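Local coordinates for protein yeast glycogen phosphorylase (Saccharomyces cerevisiae, PDB 1YGP) that belongs to the carbohydrate phosphorylase family of GT-B fold proteins and holds pyridoxal-5'-phosphate in a pocket of the chain, at residues A[621-624]-A[625-629]; A[782-785]-A[786-790]. All blocks are in the same frame, centred on the assembly; numbering follows the deposited sequence.

Overall arrangement
Both contacts are turns within single helices, and their centres lie 10 Å apart. Interaction 1 belongs to helix 615-634, which follows strand 601-606 and leads, through helix 639-645, toward the neighbouring parallel strand 649-654; it is thus part of a beta-alpha-beta crossover in the six-stranded parallel sheet of one Rossmann-like half of the GT-B fold. Interaction 2, later in the chain, occupies the short helix 782-790. The helices pack directly: CG2 of I623 approaches V787 CG1 and Y790 CD2, each at 3.6 Å, and L627 CD2 meets the Y790 ring. Helix 615-634 is therefore interposed, joining the parallel sheet on one side to a peripheral helix on another.

Interaction 1: residues A[621-624]-A[625-629]; sequences GIIY and RYLAM
I623 O takes the shortest of the backbone bonds, from L627 N at 2.8 Å, and this nitrogen sits almost straight ahead of the carbonyl (C=O...N 171°). The same i to i+4 pattern runs on through R625 N to G621 O, Y626 N to I622 O and A628 N to Y624 O, as expected inside a regular alpha-helix. I623 and L627 lie side by side and point the same way, CG2 of the isoleucine 4.0 Å from CD2 of the leucine. With chi1 -61°, CG1 of I623 lies beside the backbone N and CG2, the branch that meets L627, is anti to it. Y624 swings its ring back beside its carbonyl carbon (chi1 170°), obliquely over the start of the next peptide. The small A628 suits its place against Y646 of a nearby loop. R625 bends at chi3 and carries its guanidinium away to a salt bridge with D835 and a hydrogen bond to P647 O. The chemistry is thus divided: main-chain bonds hold the turn, I623 and L627 form an apolar flank toward helix 782-790 while I622 packs on the sheet, and the buried arginine charge is answered by helix 820-840, distant only in sequence, and a loop carbonyl.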
loop_
_atom_site.group_PDB
_atom_site.type_symbol
_atom_site.label_atom_id
_atom_site.label_comp_id
_atom_site.label_asym_id
_atom_site.label_seq_id
_atom_site.Cartn_x
_atom_site.Cartn_y
_atom_site.Cartn_z
ATOM N N GLY A 621 9.804 -7.382 -45.243
ATOM C CA GLY A 621 11.161 -7.688 -45.611
ATOM C C GLY A 621 11.555 -9.061 -45.079
ATOM O O GLY A 621 12.240 -9.777 -45.820
ATOM N N ILE A 622 11.153 -9.473 -43.849
ATOM C CA ILE A 622 11.525 -10.792 -43.309
ATOM C C ILE A 622 10.895 -11.874 -44.137
ATOM O O ILE A 622 11.626 -12.743 -44.621
ATOM C CB ILE A 622 11.081 -11.078 -41.843
ATOM C CG1 ILE A 622 11.879 -10.215 -40.905
ATOM C CG2 ILE A 622 11.362 -12.529 -41.454
ATOM C CD1 ILE A 622 11.647 -10.537 -39.439
ATOM N N ILE A 623 9.569 -11.816 -44.303
ATOM C CA ILE A 623 8.875 -12.795 -45.120
ATOM C C ILE A 623 9.510 -12.844 -46.496
ATOM O O ILE A 623 9.824 -13.963 -46.904
ATOM C CB ILE A 623 7.382 -12.467 -45.265
ATOM C CG1 ILE A 623 6.686 -12.455 -43.910
ATOM C CG2 ILE A 623 6.734 -13.541 -46.124
ATOM C CD1 ILE A 623 5.236 -11.953 -43.982
ATOM N N TYR A 624 9.785 -11.721 -47.181
ATOM C CA TYR A 624 10.437 -11.738 -48.489
ATOM C C TYR A 624 11.700 -12.588 -48.455
ATOM O O TYR A 624 11.812 -13.524 -49.252
ATOM C CB TYR A 624 10.823 -10.317 -48.965
ATOM C CG TYR A 624 11.713 -10.354 -50.215
ATOM C CD1 TYR A 624 11.154 -10.590 -51.476
ATOM C CD2 TYR A 624 13.108 -10.260 -50.073
ATOM C CE1 TYR A 624 11.991 -10.745 -52.580
ATOM C CE2 TYR A 624 13.945 -10.418 -51.171
ATOM C CZ TYR A 624 13.379 -10.661 -52.419
ATOM O OH TYR A 624 14.216 -10.807 -53.509
ATOM N N ARG A 625 12.651 -12.293 -47.576
ATOM C CA ARG A 625 13.873 -13.056 -47.496
ATOM C C ARG A 625 13.513 -14.522 -47.307
ATOM O O ARG A 625 13.951 -15.317 -48.132
ATOM C CB ARG A 625 14.708 -12.550 -46.328
ATOM C CG ARG A 625 15.986 -13.356 -46.102
ATOM C CD ARG A 625 16.639 -12.983 -44.792
ATOM N NE ARG A 625 17.813 -12.146 -44.969
ATOM C CZ ARG A 625 19.003 -12.582 -44.537
ATOM N NH1 ARG A 625 19.136 -13.790 -43.955
ATOM N NH2 ARG A 625 20.064 -11.785 -44.631
ATOM N N TYR A 626 12.663 -14.900 -46.350
ATOM C CA TYR A 626 12.282 -16.292 -46.116
ATOM C C TYR A 626 11.753 -16.987 -47.382
ATOM O O TYR A 626 12.160 -18.102 -47.732
ATOM C CB TYR A 626 11.215 -16.351 -45.028
ATOM C CG TYR A 626 10.732 -17.754 -44.722
ATOM C CD1 TYR A 626 11.616 -18.686 -44.168
ATOM C CD2 TYR A 626 9.398 -18.097 -44.957
ATOM C CE1 TYR A 626 11.160 -19.966 -43.837
ATOM C CE2 TYR A 626 8.935 -19.374 -44.626
ATOM C CZ TYR A 626 9.819 -20.300 -44.065
ATOM O OH TYR A 626 9.362 -21.555 -43.698
ATOM N N LEU A 627 10.851 -16.319 -48.094
ATOM C CA LEU A 627 10.306 -16.840 -49.334
ATOM C C LEU A 627 11.391 -17.045 -50.385
ATOM O O LEU A 627 11.408 -18.058 -51.092
ATOM C CB LEU A 627 9.238 -15.871 -49.823
ATOM C CG LEU A 627 7.802 -16.364 -49.862
ATOM C CD1 LEU A 627 7.490 -17.390 -48.768
ATOM C CD2 LEU A 627 6.945 -15.124 -49.759
ATOM N N ALA A 628 12.340 -16.127 -50.451
ATOM C CA ALA A 628 13.449 -16.244 -51.363
ATOM C C ALA A 628 14.351 -17.423 -50.979
ATOM O O ALA A 628 14.754 -18.215 -51.833
ATOM C CB ALA A 628 14.228 -14.946 -51.321
ATOM N N MET A 629 14.620 -17.632 -49.690
ATOM C CA MET A 629 15.472 -18.711 -49.206
ATOM C C MET A 629 14.897 -20.067 -49.552
ATOM O O MET A 629 15.550 -20.934 -50.126
ATOM C CB MET A 629 15.612 -18.711 -47.709
ATOM C CG MET A 629 16.095 -17.461 -47.040
ATOM S SD MET A 629 16.208 -17.865 -45.285
ATOM C CE MET A 629 17.973 -17.820 -45.186
#

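Interaction 2: residues A[782-785]-A[786-790]; sequences SSLD and SVLSY
The peptide carbonyl of D785 receives S789 on opposite faces of its plane: S789 OG approaches D785 O from one face at 2.9 Å, and S789 N reaches the same oxygen from the other at 3.1 Å. S782 O, one turn earlier, also takes two donors from S786, but differently: S786 N donates at 2.7 Å from nearly straight ahead, while S786 OG, 2.8 Å away, stands above the carbonyl plane, 41° out of it. In both serines OG is anti to the carbonyl carbon (chi1 -60° in S786), and this rotation folds the hydroxyl back toward the preceding turn. Serine suits these sites on the outer side of the helix because its short arm can return a polar group to the backbone. The doubled acceptance probably draws extra electron density onto both oxygens. Between them the main chain continues with L788 N to L784 O at 2.9 Å and a longer bond from V787 N to S783 O, where S786 N adds a weak second donor. The apolar side is built on L784, which crosses V787 at about a right angle, CD1 to CG2 3.8 Å, and has its CG 4.3 Å from CG of L788. Apolar residues suit this buried face, with hydroxyl-bearing S782 and S789 on the exposed one. Helix 782-790 lies between two longer helices. L784 packs on S821 and F824 of helix 820-840, and S783 OG is hydrogen-bonded to E825 of that helix; V787 and Y790 face helix 615-634. The ring of Y790 meets that of F796 nearly at right angles, so the segment joins two helices and the following loop.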
loop_
_atom_site.group_PDB
_atom_site.type_symbol
_atom_site.label_atom_id
_atom_site.label_comp_id
_atom_site.label_asym_id
_atom_site.label_seq_id
_atom_site.Cartn_x
_atom_site.Cartn_y
_atom_site.Cartn_z
ATOM N N SER A 782 6.872 -6.621 -57.680
ATOM C CA SER A 782 6.716 -8.066 -57.531
ATOM C C SER A 782 7.140 -8.634 -56.175
ATOM O O SER A 782 6.445 -9.476 -55.606
ATOM C CB SER A 782 7.516 -8.780 -58.602
ATOM O OG SER A 782 7.302 -8.156 -59.860
ATOM N N SER A 783 8.229 -8.120 -55.606
ATOM C CA SER A 783 8.781 -8.563 -54.332
ATOM C C SER A 783 7.766 -8.476 -53.209
ATOM O O SER A 783 7.447 -9.448 -52.511
ATOM C CB SER A 783 9.988 -7.692 -54.040
ATOM O OG SER A 783 9.748 -6.377 -54.541
ATOM N N LEU A 784 7.205 -7.267 -53.148
ATOM C CA LEU A 784 6.193 -6.948 -52.168
ATOM C C LEU A 784 4.941 -7.729 -52.497
ATOM O O LEU A 784 4.296 -8.263 -51.589
ATOM C CB LEU A 784 5.854 -5.470 -52.177
ATOM C CG LEU A 784 4.945 -5.052 -51.050
ATOM C CD1 LEU A 784 5.667 -5.305 -49.742
ATOM C CD2 LEU A 784 4.578 -3.589 -51.175
ATOM N N ASP A 785 4.615 -7.874 -53.785
ATOM C CA ASP A 785 3.419 -8.598 -54.153
ATOM C C ASP A 785 3.530 -10.068 -53.796
ATOM O O ASP A 785 2.530 -10.694 -53.440
ATOM C CB ASP A 785 3.144 -8.471 -55.630
ATOM C CG ASP A 785 1.727 -8.929 -55.927
ATOM O OD1 ASP A 785 0.779 -8.330 -55.403
ATOM O OD2 ASP A 785 1.584 -9.905 -56.662
ATOM N N SER A 786 4.736 -10.612 -53.800
ATOM C CA SER A 786 4.936 -11.979 -53.398
ATOM C C SER A 786 4.594 -12.047 -51.925
ATOM O O SER A 786 3.732 -12.857 -51.570
ATOM C CB SER A 786 6.377 -12.368 -53.643
ATOM O OG SER A 786 6.654 -12.229 -55.033
ATOM N N VAL A 787 5.109 -11.172 -51.050
ATOM C CA VAL A 787 4.763 -11.326 -49.648
ATOM C C VAL A 787 3.306 -11.007 -49.393
ATOM O O VAL A 787 2.687 -11.803 -48.681
ATOM C CB VAL A 787 5.637 -10.462 -48.703
ATOM C CG1 VAL A 787 6.990 -11.087 -48.709
ATOM C CG2 VAL A 787 5.852 -9.046 -49.146
ATOM N N LEU A 788 2.665 -9.997 -49.989
ATOM C CA LEU A 788 1.262 -9.777 -49.667
ATOM C C LEU A 788 0.349 -10.935 -50.084
ATOM O O LEU A 788 -0.574 -11.289 -49.342
ATOM C CB LEU A 788 0.785 -8.460 -50.286
ATOM C CG LEU A 788 1.426 -7.184 -49.689
ATOM C CD1 LEU A 788 0.579 -5.991 -50.059
ATOM C CD2 LEU A 788 1.463 -7.214 -48.166
ATOM N N SER A 789 0.646 -11.620 -51.191
ATOM C CA SER A 789 -0.120 -12.787 -51.602
ATOM C C SER A 789 0.186 -13.935 -50.666
ATOM O O SER A 789 -0.700 -14.710 -50.331
ATOM C CB SER A 789 0.244 -13.219 -53.010
ATOM O OG SER A 789 0.044 -12.140 -53.918
ATOM N N TYR A 790 1.428 -14.050 -50.192
ATOM C CA TYR A 790 1.802 -15.148 -49.316
ATOM C C TYR A 790 1.168 -15.040 -47.918
ATOM O O TYR A 790 1.268 -15.967 -47.091
ATOM C CB TYR A 790 3.343 -15.189 -49.233
ATOM C CG TYR A 790 3.832 -16.315 -48.342
ATOM C CD1 TYR A 790 3.684 -17.636 -48.756
ATOM C CD2 TYR A 790 4.343 -16.025 -47.078
ATOM C CE1 TYR A 790 4.034 -18.674 -47.903
ATOM C CE2 TYR A 790 4.694 -17.058 -46.218
ATOM C CZ TYR A 790 4.532 -18.379 -46.637
ATOM O OH TYR A 790 4.828 -19.407 -45.760
#